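Alcohol oxidase (Myceliophthora thermophila, PDB 6F74) binds FAD and, as a VAO-type flavoprotein of the oxygen-dependent FAD-linked oxidoreductase family, probably oxidises alcohol-type substrates. Local coordinates at residues A[311-316]-A[420-425]; A[379-384]-A[411-416]. All coordinates share one frame; numbering follows the deposited sequence.

Interaction 1: A[311-316]-A[420-425]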
ATOM      1  N   VAL A 311     -25.294  -2.697  -6.932  1.00 25.63           N
ATOM      2  CA  VAL A 311     -24.326  -1.656  -6.564  1.00 24.81           C
ATOM      3  C   VAL A 311     -24.578  -0.533  -7.541  1.00 24.61           C
ATOM      4  O   VAL A 311     -24.761  -0.777  -8.744  1.00 24.85           O
ATOM      5  CB  VAL A 311     -22.861  -2.091  -6.729  1.00 24.30           C
ATOM      6  CG1 VAL A 311     -21.904  -0.968  -6.306  1.00 23.54           C
ATOM      7  CG2 VAL A 311     -22.562  -3.332  -5.902  1.00 24.55           C
ATOM      8  N   THR A 312     -24.598   0.687  -7.041  1.00 24.24           N
ATOM      9  CA  THR A 312     -24.665   1.848  -7.925  1.00 24.01           C
ATOM     10  C   THR A 312     -23.439   2.709  -7.710  1.00 23.29           C
ATOM     11  O   THR A 312     -23.096   3.018  -6.583  1.00 23.04           O
ATOM     12  CB  THR A 312     -25.943   2.668  -7.689  1.00 24.34           C
ATOM     13  OG1 THR A 312     -27.075   1.813  -7.842  1.00 25.07           O
ATOM     14  CG2 THR A 312     -26.071   3.787  -8.717  1.00 24.19           C
ATOM     15  N   ALA A 313     -22.815   3.107  -8.810  1.00 23.05           N
ATOM     16  CA  ALA A 313     -21.674   3.999  -8.790  1.00 22.46           C
ATOM     17  C   ALA A 313     -22.102   5.413  -9.150  1.00 22.42           C
ATOM     18  O   ALA A 313     -22.986   5.600  -9.975  1.00 22.78           O
ATOM     19  CB  ALA A 313     -20.625   3.505  -9.780  1.00 22.28           C
ATOM     20  N   HIS A 314     -21.446   6.387  -8.532  1.00 22.02           N
ATOM     21  CA  HIS A 314     -21.686   7.798  -8.767  1.00 21.97           C
ATOM     22  C   HIS A 314     -20.428   8.432  -9.316  1.00 21.59           C
ATOM     23  O   HIS A 314     -19.423   8.453  -8.639  1.00 21.25           O
ATOM     24  CB  HIS A 314     -22.033   8.494  -7.447  1.00 21.94           C
ATOM     25  CG  HIS A 314     -22.264   9.966  -7.576  1.00 21.94           C
ATOM     26  ND1 HIS A 314     -21.646  10.887  -6.767  1.00 21.70           N
ATOM     27  CD2 HIS A 314     -23.079  10.673  -8.398  1.00 22.20           C
ATOM     28  CE1 HIS A 314     -22.058  12.102  -7.098  1.00 21.83           C
ATOM     29  NE2 HIS A 314     -22.924  11.998  -8.089  1.00 22.12           N
ATOM     30  N   ARG A 315     -20.486   8.931 -10.540  1.00 21.72           N
ATOM     31  CA  ARG A 315     -19.354   9.634 -11.129  1.00 21.47           C
ATOM     32  C   ARG A 315     -19.577  11.139 -11.052  1.00 21.50           C
ATOM     33  O   ARG A 315     -20.534  11.650 -11.613  1.00 21.83           O
ATOM     34  CB  ARG A 315     -19.114   9.148 -12.559  1.00 21.66           C
ATOM     35  CG  ARG A 315     -18.587   7.695 -12.619  1.00 21.61           C
ATOM     36  CD  ARG A 315     -17.077   7.601 -12.319  1.00 21.19           C
ATOM     37  NE  ARG A 315     -16.545   6.254 -12.652  1.00 21.21           N
ATOM     38  CZ  ARG A 315     -15.830   5.946 -13.754  1.00 21.30           C
ATOM     39  NH1 ARG A 315     -15.495   6.859 -14.692  1.00 21.39           N
ATOM     40  NH2 ARG A 315     -15.381   4.698 -13.934  1.00 21.35           N
ATOM     41  N   LEU A 316     -18.697  11.842 -10.359  1.00 21.22           N
ATOM     42  CA  LEU A 316     -18.840  13.292 -10.185  1.00 21.30           C
ATOM     43  C   LEU A 316     -17.624  13.972 -10.753  1.00 21.18           C
ATOM     44  O   LEU A 316     -16.531  13.516 -10.523  1.00 20.91           O
ATOM     45  CB  LEU A 316     -18.953  13.672  -8.697  1.00 21.21           C
ATOM     46  CG  LEU A 316     -19.058  15.180  -8.343  1.00 21.35           C
ATOM     47  CD1 LEU A 316     -20.401  15.763  -8.773  1.00 21.72           C
ATOM     48  CD2 LEU A 316     -18.866  15.380  -6.852  1.00 21.26           C
ATOM     49  N   TRP A 420     -15.140  -4.661 -11.610  1.00 22.71           N
ATOM     50  CA  TRP A 420     -14.305  -4.614 -12.806  1.00 22.67           C
ATOM     51  C   TRP A 420     -14.595  -3.404 -13.691  1.00 22.62           C
ATOM     52  O   TRP A 420     -13.705  -2.942 -14.413  1.00 22.42           O
ATOM     53  CB  TRP A 420     -14.420  -5.918 -13.583  1.00 23.31           C
ATOM     54  CG  TRP A 420     -13.811  -7.099 -12.797  1.00 23.33           C
ATOM     55  CD1 TRP A 420     -14.468  -8.187 -12.275  1.00 23.84           C
ATOM     56  CD2 TRP A 420     -12.442  -7.261 -12.441  1.00 22.85           C
ATOM     57  NE1 TRP A 420     -13.583  -9.014 -11.621  1.00 23.70           N
ATOM     58  CE2 TRP A 420     -12.329  -8.480 -11.734  1.00 23.09           C
ATOM     59  CE3 TRP A 420     -11.278  -6.502 -12.683  1.00 22.30           C
ATOM     60  CZ2 TRP A 420     -11.108  -8.950 -11.249  1.00 22.76           C
ATOM     61  CZ3 TRP A 420     -10.068  -6.966 -12.208  1.00 21.98           C
ATOM     62  CH2 TRP A 420      -9.986  -8.189 -11.505  1.00 22.20           C
ATOM     63  N   ALA A 421     -15.821  -2.899 -13.634  1.00 22.86           N
ATOM     64  CA  ALA A 421     -16.198  -1.717 -14.384  1.00 22.85           C
ATOM     65  C   ALA A 421     -15.652  -0.436 -13.749  1.00 22.21           C
ATOM     66  O   ALA A 421     -15.178   0.410 -14.445  1.00 22.07           O
ATOM     67  CB  ALA A 421     -17.710  -1.649 -14.504  1.00 23.35           C
ATOM     68  N   GLU A 422     -15.730  -0.328 -12.428  1.00 21.91           N
ATOM     69  CA  GLU A 422     -15.437   0.904 -11.707  1.00 21.43           C
ATOM     70  C   GLU A 422     -14.103   0.908 -10.980  1.00 20.93           C
ATOM     71  O   GLU A 422     -13.634   1.963 -10.548  1.00 20.58           O
ATOM     72  CB  GLU A 422     -16.557   1.149 -10.705  1.00 21.54           C
ATOM     73  CG  GLU A 422     -17.944   1.218 -11.352  1.00 22.06           C
ATOM     74  CD  GLU A 422     -18.223   2.526 -12.063  1.00 22.03           C
ATOM     75  OE1 GLU A 422     -17.415   3.500 -11.941  1.00 21.61           O
ATOM     76  OE2 GLU A 422     -19.256   2.605 -12.756  1.00 22.47           O
ATOM     77  N   SER A 423     -13.488  -0.264 -10.833  1.00 20.96           N
ATOM     78  CA  SER A 423     -12.251  -0.419 -10.049  1.00 20.53           C
ATOM     79  C   SER A 423     -11.377  -1.461 -10.781  1.00 20.63           C
ATOM     80  O   SER A 423     -11.422  -1.540 -12.017  1.00 20.90           O
ATOM     81  CB  SER A 423     -12.595  -0.738  -8.571  1.00 20.48           C
ATOM     82  OG  SER A 423     -11.457  -1.042  -7.756  1.00 20.15           O
ATOM     83  N   GLY A 424     -10.590  -2.256 -10.061  1.00 20.47           N
ATOM     84  CA  GLY A 424      -9.731  -3.255 -10.701  1.00 20.59           C
ATOM     85  C   GLY A 424      -8.685  -2.546 -11.562  1.00 20.37           C
ATOM     86  O   GLY A 424      -8.529  -2.847 -12.743  1.00 20.66           O
ATOM     87  N   LEU A 425      -8.002  -1.584 -10.951  1.00 19.92           N
ATOM     88  CA  LEU A 425      -7.107  -0.691 -11.676  1.00 19.76           C
ATOM     89  C   LEU A 425      -5.739  -1.324 -11.943  1.00 19.68           C
ATOM     90  O   LEU A 425      -5.219  -2.132 -11.135  1.00 19.53           O
ATOM     91  CB  LEU A 425      -6.940   0.625 -10.906  1.00 19.42           C
ATOM     92  CG  LEU A 425      -8.226   1.408 -10.585  1.00 19.50           C
ATOM     93  CD1 LEU A 425      -7.939   2.643  -9.772  1.00 19.21           C
ATOM     94  CD2 LEU A 425      -9.022   1.783 -11.860  1.00 19.85           C
TER
HETATM   95  O   HOH W   1     -15.201   4.640 -10.934  1.00 13.70           O
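The guanidinium of Arg-315 and the carboxylate of Glu-422 stand almost perpendicular, 88° between their planes. Glu-422 OE1 comes to the edge of the guanidinium near its plane, with Ala-421 O farther off at that edge, while the methyl group of Ala-313 sits over one face of the carboxylate, CB lying 3.5 Å from Glu-422 CD. Arg-315 NE donates to Glu-422 OE1 at 3.0 Å, meeting that oxygen nearly along its C-O axis, and Arg-315 NH2 adds a weak bond to the same atom at 3.1 Å. The N-H...O angle at NE is 141°, so this bond is bent rather than straight. Arginine suits this exposed position because its long chain, bent at chi2 (-79°), carries a positive group to the carboxylate at the helix end. Here strand 311-320 of the seven-stranded antiparallel sheet, consistent with the cap (substrate) domain of VAO-type flavoproteins, meets the last turn of helix 415-422. Water 1 donates to both Glu-422 O and Glu-422 OE1, tying the side chain to its own backbone, and weakly accepts from Arg-315 NE, so that it also bridges the segments. The other oxygen, OE2, is hydrogen-bonded to Tyr-412 OH. Replacing Glu-422 by an alanine would probably leave Arg-315 without its countercharge and Tyr-412 OH without this partner. Small Ala-313 lets the carboxylate come close to the strand, its CB 3.4 Å from Glu-422 OE2.

Interaction 2: A[379-384]-A[411-416]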
ATOM      1  N   GLY A 379     -24.982  -2.472  -2.457  1.00 25.48           N
ATOM      2  CA  GLY A 379     -26.243  -2.959  -1.917  1.00 26.32           C
ATOM      3  C   GLY A 379     -27.462  -2.090  -2.173  1.00 26.61           C
ATOM      4  O   GLY A 379     -28.547  -2.439  -1.733  1.00 27.36           O
ATOM      5  N   LYS A 380     -27.304  -0.975  -2.908  1.00 26.08           N
ATOM      6  CA  LYS A 380     -28.395  -0.020  -3.140  1.00 26.31           C
ATOM      7  C   LYS A 380     -28.590   0.270  -4.621  1.00 26.23           C
ATOM      8  O   LYS A 380     -27.615   0.439  -5.351  1.00 25.68           O
ATOM      9  CB  LYS A 380     -28.117   1.278  -2.408  1.00 25.83           C
ATOM     10  CG  LYS A 380     -28.093   1.163  -0.880  1.00 26.02           C
ATOM     11  CD  LYS A 380     -27.767   2.525  -0.249  1.00 25.58           C
ATOM     12  CE  LYS A 380     -28.307   2.727   1.150  1.00 26.03           C
ATOM     13  NZ  LYS A 380     -27.534   1.986   2.177  1.00 26.05           N
ATOM     14  N   ARG A 381     -29.847   0.333  -5.050  1.00 26.84           N
ATOM     15  CA  ARG A 381     -30.196   0.662  -6.439  1.00 26.90           C
ATOM     16  C   ARG A 381     -30.092   2.185  -6.587  1.00 26.37           C
ATOM     17  O   ARG A 381     -29.864   2.882  -5.608  1.00 26.06           O
ATOM     18  CB  ARG A 381     -31.606   0.150  -6.780  1.00 27.83           C
ATOM     19  CG  ARG A 381     -31.693  -1.366  -6.745  1.00 28.45           C
ATOM     20  CD  ARG A 381     -32.976  -1.952  -7.321  1.00 29.43           C
ATOM     21  NE  ARG A 381     -32.708  -3.136  -8.153  1.00 29.82           N
ATOM     22  CZ  ARG A 381     -32.327  -4.347  -7.696  1.00 30.13           C
ATOM     23  NH1 ARG A 381     -32.182  -4.602  -6.384  1.00 30.13           N
ATOM     24  NH2 ARG A 381     -32.074  -5.330  -8.565  1.00 30.49           N
ATOM     25  N   GLN A 382     -30.257   2.682  -7.800  1.00 26.34           N
ATOM     26  CA  GLN A 382     -29.943   4.081  -8.109  1.00 25.82           C
ATOM     27  C   GLN A 382     -30.721   5.099  -7.281  1.00 25.91           C
ATOM     28  O   GLN A 382     -30.143   6.099  -6.847  1.00 25.42           O
ATOM     29  CB  GLN A 382     -30.114   4.367  -9.597  1.00 25.92           C
ATOM     30  CG  GLN A 382     -29.816   5.801  -9.997  1.00 25.49           C
ATOM     31  CD  GLN A 382     -29.754   6.017 -11.492  1.00 25.58           C
ATOM     32  OE1 GLN A 382     -29.674   5.070 -12.278  1.00 25.87           O
ATOM     33  NE2 GLN A 382     -29.749   7.287 -11.902  1.00 25.38           N
ATOM     34  N   ALA A 383     -32.011   4.853  -7.072  1.00 26.60           N
ATOM     35  CA  ALA A 383     -32.858   5.801  -6.324  1.00 26.80           C
ATOM     36  C   ALA A 383     -32.301   6.021  -4.921  1.00 26.51           C
ATOM     37  O   ALA A 383     -32.235   7.157  -4.452  1.00 26.26           O
ATOM     38  CB  ALA A 383     -34.298   5.306  -6.253  1.00 27.67           C
ATOM     39  N   GLU A 384     -31.864   4.930  -4.282  1.00 26.58           N
ATOM     40  CA  GLU A 384     -31.288   5.019  -2.950  1.00 26.37           C
ATOM     41  C   GLU A 384     -29.888   5.587  -2.999  1.00 25.56           C
ATOM     42  O   GLU A 384     -29.462   6.211  -2.046  1.00 25.33           O
ATOM     43  CB  GLU A 384     -31.262   3.662  -2.235  1.00 26.78           C
ATOM     44  CG  GLU A 384     -32.616   3.088  -1.886  1.00 27.69           C
ATOM     45  CD  GLU A 384     -33.103   3.517  -0.503  1.00 28.03           C
ATOM     46  OE1 GLU A 384     -32.924   4.707  -0.092  1.00 27.68           O
ATOM     47  OE2 GLU A 384     -33.697   2.651   0.198  1.00 28.74           O
ATOM     48  N   GLU A 411     -25.743   1.612 -12.606  1.00 25.09           N
ATOM     49  CA  GLU A 411     -26.223   0.505 -11.751  1.00 25.47           C
ATOM     50  C   GLU A 411     -25.626  -0.804 -12.240  1.00 25.70           C
ATOM     51  O   GLU A 411     -25.506  -1.003 -13.450  1.00 25.95           O
ATOM     52  CB  GLU A 411     -27.744   0.429 -11.728  1.00 26.19           C
ATOM     53  CG  GLU A 411     -28.279  -0.368 -10.530  1.00 26.55           C
ATOM     54  CD  GLU A 411     -29.774  -0.202 -10.299  1.00 27.21           C
ATOM     55  OE1 GLU A 411     -30.203   0.953 -10.152  1.00 27.01           O
ATOM     56  OE2 GLU A 411     -30.535  -1.229 -10.242  1.00 27.98           O
ATOM     57  N   TYR A 412     -25.197  -1.660 -11.308  1.00 25.64           N
ATOM     58  CA  TYR A 412     -24.714  -3.019 -11.618  1.00 25.96           C
ATOM     59  C   TYR A 412     -25.536  -4.013 -10.832  1.00 26.60           C
ATOM     60  O   TYR A 412     -26.083  -3.649  -9.778  1.00 26.59           O
ATOM     61  CB  TYR A 412     -23.228  -3.171 -11.257  1.00 25.28           C
ATOM     62  CG  TYR A 412     -22.359  -2.184 -12.001  1.00 24.70           C
ATOM     63  CD1 TYR A 412     -21.890  -2.454 -13.286  1.00 24.85           C
ATOM     64  CD2 TYR A 412     -22.052  -0.954 -11.444  1.00 24.10           C
ATOM     65  CE1 TYR A 412     -21.120  -1.534 -13.967  1.00 24.41           C
ATOM     66  CE2 TYR A 412     -21.283  -0.035 -12.119  1.00 23.66           C
ATOM     67  CZ  TYR A 412     -20.824  -0.328 -13.381  1.00 23.82           C
ATOM     68  OH  TYR A 412     -20.069   0.580 -14.087  1.00 23.47           O
ATOM     69  N   GLN A 413     -25.615  -5.255 -11.325  1.00 27.23           N
ATOM     70  CA  GLN A 413     -26.449  -6.310 -10.686  1.00 28.03           C
ATOM     71  C   GLN A 413     -25.678  -7.291  -9.754  1.00 27.96           C
ATOM     72  O   GLN A 413     -26.269  -8.239  -9.234  1.00 28.68           O
ATOM     73  CB  GLN A 413     -27.241  -7.091 -11.736  1.00 28.98           C
ATOM     74  CG  GLN A 413     -28.053  -6.209 -12.681  1.00 29.16           C
ATOM     75  CD  GLN A 413     -29.017  -5.262 -11.957  1.00 29.11           C
ATOM     76  OE1 GLN A 413     -29.963  -5.720 -11.339  1.00 29.75           O
ATOM     77  NE2 GLN A 413     -28.786  -3.934 -12.027  1.00 28.40           N
ATOM     78  N   ASP A 414     -24.387  -7.044  -9.533  1.00 27.16           N
ATOM     79  CA  ASP A 414     -23.611  -7.744  -8.484  1.00 26.98           C
ATOM     80  C   ASP A 414     -22.325  -7.011  -8.196  1.00 26.00           C
ATOM     81  O   ASP A 414     -22.002  -6.013  -8.857  1.00 25.50           O
ATOM     82  CB  ASP A 414     -23.331  -9.246  -8.837  1.00 27.59           C
ATOM     83  CG  ASP A 414     -22.029  -9.456  -9.604  1.00 27.13           C
ATOM     84  OD1 ASP A 414     -21.917  -8.940 -10.727  1.00 27.00           O
ATOM     85  OD2 ASP A 414     -21.116 -10.142  -9.091  1.00 26.96           O
ATOM     86  N   TYR A 415     -21.585  -7.478  -7.203  1.00 25.77           N
ATOM     87  CA  TYR A 415     -20.350  -6.835  -6.840  1.00 24.91           C
ATOM     88  C   TYR A 415     -19.296  -6.868  -7.968  1.00 24.55           C
ATOM     89  O   TYR A 415     -18.596  -5.876  -8.224  1.00 23.90           O
ATOM     90  CB  TYR A 415     -19.768  -7.478  -5.579  1.00 24.86           C
ATOM     91  CG  TYR A 415     -18.495  -6.804  -5.154  1.00 24.02           C
ATOM     92  CD1 TYR A 415     -18.536  -5.547  -4.543  1.00 23.57           C
ATOM     93  CD2 TYR A 415     -17.254  -7.386  -5.389  1.00 23.73           C
ATOM     94  CE1 TYR A 415     -17.387  -4.907  -4.133  1.00 22.89           C
ATOM     95  CE2 TYR A 415     -16.082  -6.748  -5.007  1.00 23.01           C
ATOM     96  CZ  TYR A 415     -16.151  -5.501  -4.382  1.00 22.60           C
ATOM     97  OH  TYR A 415     -15.016  -4.850  -3.976  1.00 21.98           O
ATOM     98  N   TRP A 416     -19.149  -8.022  -8.608  1.00 25.02           N
ATOM     99  CA  TRP A 416     -18.026  -8.224  -9.511  1.00 24.74           C
ATOM    100  C   TRP A 416     -18.129  -7.503 -10.828  1.00 24.69           C
ATOM    101  O   TRP A 416     -17.101  -7.010 -11.308  1.00 24.17           O
ATOM    102  CB  TRP A 416     -17.745  -9.697  -9.725  1.00 25.29           C
ATOM    103  CG  TRP A 416     -17.294 -10.312  -8.451  1.00 25.20           C
ATOM    104  CD1 TRP A 416     -17.996 -11.185  -7.676  1.00 25.84           C
ATOM    105  CD2 TRP A 416     -16.082 -10.040  -7.760  1.00 24.49           C
ATOM    106  NE1 TRP A 416     -17.282 -11.481  -6.546  1.00 25.57           N
ATOM    107  CE2 TRP A 416     -16.099 -10.796  -6.578  1.00 24.73           C
ATOM    108  CE3 TRP A 416     -14.977  -9.215  -8.019  1.00 23.73           C
ATOM    109  CZ2 TRP A 416     -15.059 -10.762  -5.658  1.00 24.22           C
ATOM    110  CZ3 TRP A 416     -13.944  -9.180  -7.101  1.00 23.22           C
ATOM    111  CH2 TRP A 416     -13.994  -9.944  -5.932  1.00 23.46           C
TER
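Arg-381 passes its aliphatic chain obliquely across the carboxylate of Glu-411, with Arg-381 CG 3.7 Å from Glu-411 OE2. The contact joins the start of helix 382-396 to the end of strand 403-412, an outermost strand of the seven-stranded antiparallel sheet, and Arg-381 holds the N-cap position of the helix. Charge draws the two together without a directed bond: Arg-381 NE is 3.6 Å from Glu-411 OE2, which lies well out of the guanidinium plane, and the two flat groups are turned 86° against each other. Glu-411 reaches across because its CG is anti to the backbone N (chi1 -161°) and the chain beyond is extended. Its other oxygen, OE1, accepts from the backbone N of Gln-382 at 2.9 Å, approached from above the carboxylate plane. A glutamate suits this place, since its negative charge faces the amino end of a helix, where the peptide dipoles would favour an anion. Farther along, Gln-413 curls its bent chain so that OE1 comes 3.5 Å from Arg-381 NH2, the amide and guanidinium planes 61° apart. Beyond this turn the next helix, 415-422, begins with its own cap. Asp-414 suits the N-cap position because its short side chain folds back over the first turn: OD1 bonds with Ser-417 N, and OD2 accepts from Trp-416 N at 2.9 Å.

In the fold
Interaction 2 is nested along the chain within the loop closed by interaction 1, in the order 311-316, 379-384, 411-416, 420-425. Their centres are 11 Å apart. Strands 311-320 and 403-412 are antiparallel neighbours at one side of the seven-stranded sheet, and helix 415-422 serves both contacts, beginning in interaction 2 and ending in interaction 1. A backbone bond, Val-311 O with Tyr-412 N, links them. Interaction 2 lies at the surface, away from the annotated sites, whereas interaction 1 is nearer the flavin, with the Glu-422 side chain about 13 Å from FAD. One edge of the sheet carries both contacts, and helix 415-422 joins the outer surface to the side nearer the cofactor.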